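Local coordinates for uncharacterized protein VP1736 (Vibrio parahaemolyticus, PDB 3LXQ) that is of unknown function but carries a sulfatase-family domain of the alkaline phosphatase superfamily, built around a mixed beta sheet flanked by helices, at residues A[127-132]-A[342-347]; A[301-306]-A[321-326]. All coordinates share one frame; numbering follows the deposited sequence.

Contact 1. Residues A[127-132]-A[342-347]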
ATOM      1  N   TYR A 127      -4.208  -1.372   7.416  1.00 26.35           N
ATOM      2  CA  TYR A 127      -5.394  -0.992   6.642  1.00 25.66           C
ATOM      3  C   TYR A 127      -5.068  -0.258   5.362  1.00 24.21           C
ATOM      4  O   TYR A 127      -4.207   0.631   5.334  1.00 24.76           O
ATOM      5  CB  TYR A 127      -6.366  -0.181   7.499  1.00 26.33           C
ATOM      6  CG  TYR A 127      -6.901  -0.993   8.645  1.00 28.65           C
ATOM      7  CD1 TYR A 127      -6.173  -1.119   9.830  1.00 29.87           C
ATOM      8  CD2 TYR A 127      -8.111  -1.670   8.538  1.00 29.21           C
ATOM      9  CE1 TYR A 127      -6.632  -1.888  10.880  1.00 33.34           C
ATOM     10  CE2 TYR A 127      -8.589  -2.437   9.595  1.00 33.98           C
ATOM     11  CZ  TYR A 127      -7.845  -2.538  10.767  1.00 35.84           C
ATOM     12  OH  TYR A 127      -8.298  -3.317  11.809  1.00 39.36           O
ATOM     13  N   ALA A 128      -5.748  -0.649   4.290  1.00 24.37           N
ATOM     14  CA  ALA A 128      -5.689   0.091   3.042  1.00 22.85           C
ATOM     15  C   ALA A 128      -6.424   1.411   3.256  1.00 22.94           C
ATOM     16  O   ALA A 128      -7.334   1.482   4.079  1.00 22.31           O
ATOM     17  CB  ALA A 128      -6.322  -0.711   1.897  1.00 23.02           C
ATOM     18  N   THR A 129      -5.972   2.461   2.570  1.00 22.09           N
ATOM     19  CA  THR A 129      -6.668   3.749   2.569  1.00 22.79           C
ATOM     20  C   THR A 129      -7.860   3.750   1.607  1.00 24.08           C
ATOM     21  O   THR A 129      -8.745   4.616   1.697  1.00 25.53           O
ATOM     22  CB  THR A 129      -5.730   4.882   2.151  1.00 22.59           C
ATOM     23  OG1 THR A 129      -5.227   4.589   0.851  1.00 21.00           O
ATOM     24  CG2 THR A 129      -4.555   5.041   3.133  1.00 21.08           C
ATOM     25  N   GLY A 130      -7.890   2.779   0.689  1.00 24.41           N
ATOM     26  CA  GLY A 130      -8.975   2.675  -0.289  1.00 25.48           C
ATOM     27  C   GLY A 130      -9.510   1.292  -0.605  1.00 26.66           C
ATOM     28  O   GLY A 130      -9.184   0.305   0.082  1.00 26.50           O
ATOM     29  N   THR A 131     -10.359   1.244  -1.643  1.00 27.40           N
ATOM     30  CA  THR A 131     -10.979   0.016  -2.130  1.00 27.81           C
ATOM     31  C   THR A 131     -10.588  -0.344  -3.560  1.00 27.84           C
ATOM     32  O   THR A 131     -10.959  -1.418  -4.049  1.00 28.60           O
ATOM     33  CB  THR A 131     -12.511   0.096  -2.075  1.00 29.87           C
ATOM     34  OG1 THR A 131     -12.970   1.167  -2.921  1.00 30.93           O
ATOM     35  CG2 THR A 131     -12.969   0.307  -0.651  1.00 29.85           C
ATOM     36  N   ARG A 132      -9.832   0.531  -4.221  1.00 26.50           N
ATOM     37  CA  ARG A 132      -9.497   0.328  -5.628  1.00 27.39           C
ATOM     38  C   ARG A 132      -8.003   0.158  -5.822  1.00 26.31           C
ATOM     39  O   ARG A 132      -7.207   0.667  -5.046  1.00 24.49           O
ATOM     40  CB  ARG A 132     -10.029   1.477  -6.493  1.00 28.45           C
ATOM     41  CG  ARG A 132     -11.579   1.586  -6.517  1.00 30.53           C
ATOM     42  CD  ARG A 132     -11.993   2.935  -7.056  1.00 35.37           C
ATOM     43  NE  ARG A 132     -13.423   3.015  -7.357  1.00 39.41           N
ATOM     44  CZ  ARG A 132     -14.351   3.481  -6.523  1.00 41.65           C
ATOM     45  NH1 ARG A 132     -14.027   3.913  -5.302  1.00 40.94           N
ATOM     46  NH2 ARG A 132     -15.616   3.515  -6.911  1.00 44.11           N
ATOM     47  N   ASN A 342      -1.550   2.309   8.162  1.00 29.27           N
ATOM     48  CA  ASN A 342      -2.079   2.364   6.805  1.00 27.53           C
ATOM     49  C   ASN A 342      -0.986   1.940   5.854  1.00 27.48           C
ATOM     50  O   ASN A 342       0.190   2.025   6.187  1.00 28.08           O
ATOM     51  CB  ASN A 342      -2.465   3.790   6.434  1.00 26.57           C
ATOM     52  CG  ASN A 342      -3.925   4.114   6.699  1.00 28.34           C
ATOM     53  OD1 ASN A 342      -4.233   5.209   7.178  1.00 28.76           O
ATOM     54  ND2 ASN A 342      -4.829   3.206   6.335  1.00 27.10           N
ATOM     55  N   ASN A 343      -1.367   1.512   4.659  1.00 27.20           N
ATOM     56  CA  ASN A 343      -0.378   1.280   3.607  1.00 27.53           C
ATOM     57  C   ASN A 343       0.429   2.528   3.195  1.00 27.30           C
ATOM     58  O   ASN A 343       1.544   2.398   2.702  1.00 27.90           O
ATOM     59  CB  ASN A 343      -0.995   0.568   2.386  1.00 27.37           C
ATOM     60  CG  ASN A 343      -2.266   1.220   1.871  1.00 26.48           C
ATOM     61  OD1 ASN A 343      -2.758   2.225   2.403  1.00 25.94           O
ATOM     62  ND2 ASN A 343      -2.812   0.638   0.804  1.00 27.42           N
ATOM     63  N   ILE A 344      -0.118   3.729   3.413  1.00 26.54           N
ATOM     64  CA  ILE A 344       0.663   4.965   3.217  1.00 26.39           C
ATOM     65  C   ILE A 344       1.829   5.135   4.227  1.00 27.10           C
ATOM     66  O   ILE A 344       2.714   5.979   4.017  1.00 27.67           O
ATOM     67  CB  ILE A 344      -0.212   6.246   3.211  1.00 26.02           C
ATOM     68  CG1 ILE A 344      -0.881   6.463   4.569  1.00 25.35           C
ATOM     69  CG2 ILE A 344      -1.259   6.216   2.086  1.00 25.69           C
ATOM     70  CD1 ILE A 344      -1.322   7.876   4.798  1.00 25.03           C
ATOM     71  N   ASP A 345       1.849   4.332   5.291  1.00 27.67           N
ATOM     72  CA  ASP A 345       2.992   4.301   6.221  1.00 28.60           C
ATOM     73  C   ASP A 345       4.116   3.416   5.692  1.00 29.64           C
ATOM     74  O   ASP A 345       5.247   3.454   6.192  1.00 30.59           O
ATOM     75  CB  ASP A 345       2.575   3.805   7.616  1.00 28.99           C
ATOM     76  CG  ASP A 345       1.449   4.631   8.226  1.00 28.18           C
ATOM     77  OD1 ASP A 345       1.442   5.852   8.029  1.00 27.57           O
ATOM     78  OD2 ASP A 345       0.570   4.057   8.909  1.00 28.26           O
HETATM   79  N   MSE A 346       3.811   2.619   4.678  1.00 29.83           N
HETATM   80  CA  MSE A 346       4.805   1.701   4.172  1.00 31.58           C
HETATM   81  C   MSE A 346       5.965   2.400   3.443  1.00 32.02           C
HETATM   82  O   MSE A 346       7.117   2.097   3.733  1.00 33.39           O
HETATM   83  CB  MSE A 346       4.171   0.572   3.367  1.00 32.10           C
HETATM   84  CG  MSE A 346       3.292  -0.339   4.211  1.00 33.37           C
HETATM   85 SE   MSE A 346       4.296  -1.342   5.579  1.00 43.96          SE
HETATM   86  CE  MSE A 346       4.135  -0.103   7.108  1.00 37.75           C
ATOM     87  N   PRO A 347       5.672   3.374   2.555  1.00 31.08           N
ATOM     88  CA  PRO A 347       6.848   3.955   1.893  1.00 31.98           C
ATOM     89  C   PRO A 347       7.852   4.627   2.837  1.00 32.14           C
ATOM     90  O   PRO A 347       9.033   4.398   2.649  1.00 33.34           O
ATOM     91  CB  PRO A 347       6.275   4.963   0.893  1.00 30.76           C
ATOM     92  CG  PRO A 347       4.811   4.745   0.864  1.00 29.63           C
ATOM     93  CD  PRO A 347       4.404   3.766   1.911  1.00 29.86           C
TER
HETATM   94  O   HOH W   1      -5.010   1.949  -0.428  1.00 24.66           O
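The carbonyl oxygen of Y127 is gripped from opposite faces of its plane by two donors of the 342-347 segment. One is the side-chain amide of N342, whose ND2 lies 2.8 Å from Y127 O on a nearly straight N-H...O path (172°). It stands well above the carbonyl plane, although the oxygen sits almost in the plane of the asparagine amide. The other is the backbone N of N343, 3.0 Å from Y127 O. Asparagine suits position 342 because its amide works both ways: while ND2 donates here, OD1 accepts from the backbone N of M379 in strand 377-382. The next asparagine reaches toward the other segment. N343 turns its CG between its own backbone N and carbonyl carbon (chi1 50°), which brings OD1 to 3.2 Å from T129 N in a bent hydrogen bond. Its ND2 donates to a water, 2.8 Å from the water oxygen, and this water in turn donates to T129 OG1. Threonine thus serves with both branches, for its CG2 packs 3.7 Å from I344 CG2, the two side chains crossing at about a right angle, with A139 of helix 133-141 against both. Within its own segment, D345 OD2 accepts the N-H of N342 at 2.8 Å from that N, and D345 OD1 forms a salt bridge with R377. Here a short parallel bridge, Y127 with N342, ends as the 342-347 segment enters a 3-10 turn and helix 346-353, while 127-132 leads to helix 133-141: strand-to-helix turns on neighbouring strands of the central mixed sheet of an alpha/beta, sulfatase-type fold.

Contact 2. Residues A[301-306]-A[321-326]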
ATOM      1  N   ILE A 301       8.370  -6.450   0.517  1.00 33.23           N
ATOM      2  CA  ILE A 301       7.114  -6.256   1.217  1.00 31.38           C
ATOM      3  C   ILE A 301       5.988  -6.992   0.485  1.00 30.65           C
ATOM      4  O   ILE A 301       5.832  -6.851  -0.700  1.00 31.34           O
ATOM      5  CB  ILE A 301       6.811  -4.735   1.542  1.00 29.86           C
ATOM      6  CG1 ILE A 301       5.543  -4.590   2.377  1.00 28.47           C
ATOM      7  CG2 ILE A 301       6.722  -3.865   0.279  1.00 29.70           C
ATOM      8  CD1 ILE A 301       5.364  -3.192   2.941  1.00 29.43           C
ATOM      9  N   VAL A 302       5.246  -7.820   1.202  1.00 31.66           N
ATOM     10  CA  VAL A 302       4.042  -8.438   0.646  1.00 32.90           C
ATOM     11  C   VAL A 302       2.888  -7.641   1.229  1.00 31.56           C
ATOM     12  O   VAL A 302       2.670  -7.659   2.435  1.00 31.84           O
ATOM     13  CB  VAL A 302       3.864  -9.911   1.064  1.00 35.25           C
ATOM     14  CG1 VAL A 302       2.565 -10.484   0.471  1.00 34.66           C
ATOM     15  CG2 VAL A 302       5.076 -10.766   0.664  1.00 36.70           C
ATOM     16  N   ILE A 303       2.154  -6.944   0.371  1.00 30.98           N
ATOM     17  CA  ILE A 303       1.042  -6.115   0.828  1.00 29.41           C
ATOM     18  C   ILE A 303      -0.069  -6.072  -0.234  1.00 29.33           C
ATOM     19  O   ILE A 303       0.215  -6.040  -1.432  1.00 29.94           O
ATOM     20  CB  ILE A 303       1.525  -4.686   1.251  1.00 28.00           C
ATOM     21  CG1 ILE A 303       0.451  -3.967   2.082  1.00 27.75           C
ATOM     22  CG2 ILE A 303       1.998  -3.867   0.045  1.00 27.49           C
ATOM     23  CD1 ILE A 303       0.911  -2.680   2.745  1.00 27.31           C
ATOM     24  N   ALA A 304      -1.324  -6.101   0.206  1.00 28.83           N
ATOM     25  CA  ALA A 304      -2.446  -5.975  -0.729  1.00 29.44           C
ATOM     26  C   ALA A 304      -2.638  -4.522  -1.177  1.00 28.62           C
ATOM     27  O   ALA A 304      -2.120  -3.574  -0.550  1.00 27.30           O
ATOM     28  CB  ALA A 304      -3.734  -6.525  -0.116  1.00 30.10           C
ATOM     29  N   ASP A 305      -3.348  -4.352  -2.288  1.00 29.77           N
ATOM     30  CA  ASP A 305      -3.752  -3.020  -2.734  1.00 29.55           C
ATOM     31  C   ASP A 305      -5.070  -2.605  -2.076  1.00 29.03           C
ATOM     32  O   ASP A 305      -5.341  -1.414  -1.937  1.00 29.37           O
ATOM     33  CB  ASP A 305      -3.823  -2.936  -4.268  1.00 31.50           C
ATOM     34  CG  ASP A 305      -4.788  -3.941  -4.880  1.00 33.53           C
ATOM     35  OD1 ASP A 305      -5.269  -4.863  -4.182  1.00 33.33           O
ATOM     36  OD2 ASP A 305      -5.079  -3.792  -6.082  1.00 36.08           O
ATOM     37  N   HIS A 306      -5.858  -3.602  -1.665  1.00 29.09           N
ATOM     38  CA  HIS A 306      -7.154  -3.428  -0.987  1.00 29.14           C
ATOM     39  C   HIS A 306      -7.771  -4.816  -0.753  1.00 30.19           C
ATOM     40  O   HIS A 306      -7.285  -5.812  -1.276  1.00 31.44           O
ATOM     41  CB  HIS A 306      -8.123  -2.589  -1.831  1.00 29.81           C
ATOM     42  CG  HIS A 306      -8.263  -3.076  -3.242  1.00 32.10           C
ATOM     43  ND1 HIS A 306      -9.170  -4.048  -3.612  1.00 34.99           N
ATOM     44  CD2 HIS A 306      -7.593  -2.743  -4.367  1.00 32.99           C
ATOM     45  CE1 HIS A 306      -9.062  -4.280  -4.907  1.00 36.86           C
ATOM     46  NE2 HIS A 306      -8.113  -3.499  -5.389  1.00 37.35           N
ATOM     47  N   PHE A 321     -11.124  -3.035   4.871  1.00 28.83           N
ATOM     48  CA  PHE A 321      -9.889  -2.320   4.544  1.00 26.23           C
ATOM     49  C   PHE A 321      -8.705  -3.060   5.154  1.00 25.94           C
ATOM     50  O   PHE A 321      -7.532  -2.713   4.918  1.00 24.85           O
ATOM     51  CB  PHE A 321      -9.970  -0.873   5.038  1.00 25.85           C
ATOM     52  CG  PHE A 321     -10.951  -0.026   4.267  1.00 25.95           C
ATOM     53  CD1 PHE A 321     -12.316  -0.069   4.555  1.00 29.14           C
ATOM     54  CD2 PHE A 321     -10.511   0.801   3.247  1.00 24.68           C
ATOM     55  CE1 PHE A 321     -13.229   0.692   3.833  1.00 28.58           C
ATOM     56  CE2 PHE A 321     -11.411   1.572   2.525  1.00 27.71           C
ATOM     57  CZ  PHE A 321     -12.775   1.524   2.825  1.00 29.26           C
ATOM     58  N   HIS A 322      -9.018  -4.092   5.934  1.00 32.24           N
ATOM     59  CA  HIS A 322      -8.018  -4.859   6.651  1.00 32.84           C
ATOM     60  C   HIS A 322      -7.257  -5.778   5.692  1.00 33.29           C
ATOM     61  O   HIS A 322      -7.841  -6.539   4.927  1.00 32.73           O
ATOM     62  CB  HIS A 322      -8.665  -5.607   7.820  1.00 34.18           C
ATOM     63  CG  HIS A 322      -7.690  -6.241   8.765  1.00 36.17           C
ATOM     64  ND1 HIS A 322      -8.000  -7.366   9.501  1.00 37.38           N
ATOM     65  CD2 HIS A 322      -6.419  -5.915   9.099  1.00 35.76           C
ATOM     66  CE1 HIS A 322      -6.966  -7.703  10.249  1.00 38.60           C
ATOM     67  NE2 HIS A 322      -5.992  -6.840  10.023  1.00 38.50           N
ATOM     68  N   ILE A 323      -5.933  -5.670   5.722  1.00 33.05           N
ATOM     69  CA  ILE A 323      -5.091  -6.286   4.711  1.00 33.01           C
ATOM     70  C   ILE A 323      -3.844  -6.855   5.365  1.00 33.76           C
ATOM     71  O   ILE A 323      -3.436  -6.391   6.427  1.00 34.52           O
ATOM     72  CB  ILE A 323      -4.700  -5.280   3.573  1.00 31.98           C
ATOM     73  CG1 ILE A 323      -4.127  -3.970   4.133  1.00 30.84           C
ATOM     74  CG2 ILE A 323      -5.906  -4.942   2.719  1.00 31.55           C
ATOM     75  CD1 ILE A 323      -3.280  -3.179   3.116  1.00 28.39           C
ATOM     76  N   PRO A 324      -3.247  -7.885   4.748  1.00 34.56           N
ATOM     77  CA  PRO A 324      -1.950  -8.358   5.217  1.00 35.40           C
ATOM     78  C   PRO A 324      -0.839  -7.406   4.806  1.00 35.14           C
ATOM     79  O   PRO A 324      -0.960  -6.696   3.811  1.00 34.72           O
ATOM     80  CB  PRO A 324      -1.782  -9.688   4.480  1.00 36.04           C
ATOM     81  CG  PRO A 324      -2.563  -9.506   3.209  1.00 35.33           C
ATOM     82  CD  PRO A 324      -3.741  -8.667   3.601  1.00 33.90           C
ATOM     83  N   ALA A 325       0.230  -7.375   5.590  1.00 35.71           N
ATOM     84  CA  ALA A 325       1.438  -6.674   5.201  1.00 35.64           C
ATOM     85  C   ALA A 325       2.569  -7.407   5.862  1.00 36.78           C
ATOM     86  O   ALA A 325       2.488  -7.731   7.038  1.00 37.50           O
ATOM     87  CB  ALA A 325       1.405  -5.213   5.649  1.00 34.35           C
ATOM     88  N   LEU A 326       3.610  -7.679   5.088  1.00 37.83           N
ATOM     89  CA  LEU A 326       4.766  -8.417   5.569  1.00 39.62           C
ATOM     90  C   LEU A 326       6.024  -7.792   5.019  1.00 40.01           C
ATOM     91  O   LEU A 326       6.153  -7.609   3.815  1.00 39.37           O
ATOM     92  CB  LEU A 326       4.673  -9.880   5.107  1.00 41.05           C
ATOM     93  CG  LEU A 326       5.603 -11.027   5.550  1.00 43.17           C
ATOM     94  CD1 LEU A 326       6.482 -11.462   4.401  1.00 46.25           C
ATOM     95  CD2 LEU A 326       6.442 -10.748   6.797  1.00 44.43           C
TER
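I303 and A325 face each other as a non-hydrogen-bonded antiparallel pair in the mixed central sheet of this alpha/beta, sulfatase-type fold, where strand 298-304 runs against strand 322-328. From CB, 4.1 Å from the carbonyl oxygen P324 O, the isoleucine extends along CG1, which is anti to the backbone N (chi1 -164°). That course carries CG1 to 3.5 Å from P324 O and 4.0 Å from I323 CD1, and the terminal CD1 then settles 3.9 Å from A325 CB. A small alanine fits opposite the long branched chain, and M346 of helix 346-353 packs on the same isoleucine. V302 and L326 lie on the other face, where V302 CG2 meets L326 CD1 as the two side chains cross obliquely. Their backbones form the neighbouring hydrogen-bonded pair, each residue donating to the other. Proline at 324 has no N-H to offer, and the regular pairing lapses at it; A304 N and P324 O, buried by the contact, have no partner in the model. Apolar packing takes over, with A304 CB against the CG2 methyl of I323. Past the strand end H306 turns away, its NE2 hydrogen-bonded to S133, while D305 OD1, bonded to S95 N, lies over one face of the imidazole, offset toward the rim. In the bonded pair V302 N lies 2.8 Å from L326 O, in the plane of that carbonyl.

Both contacts are buried near the middle of the chain and share one sheet: strand 121-127 pairs with 341-342 in contact 1 and also with 322-328, the strand of contact 2. A128 N, 2.8 Å from F321 O, probably bonds the two directly, and M346 SE touches I301 CD1. Their chemistry follows their place. Contact 2 lies where two strands run side by side, and it is made of aliphatic side chains and a pair of reciprocal backbone bonds. Contact 1 lies where strands give way to helices, and there asparagine amides and an aspartate serve backbone groups, and a water links two side chains. Along the sequence, 301-306 and 321-326 are nested inside the loop that contact 1 closes.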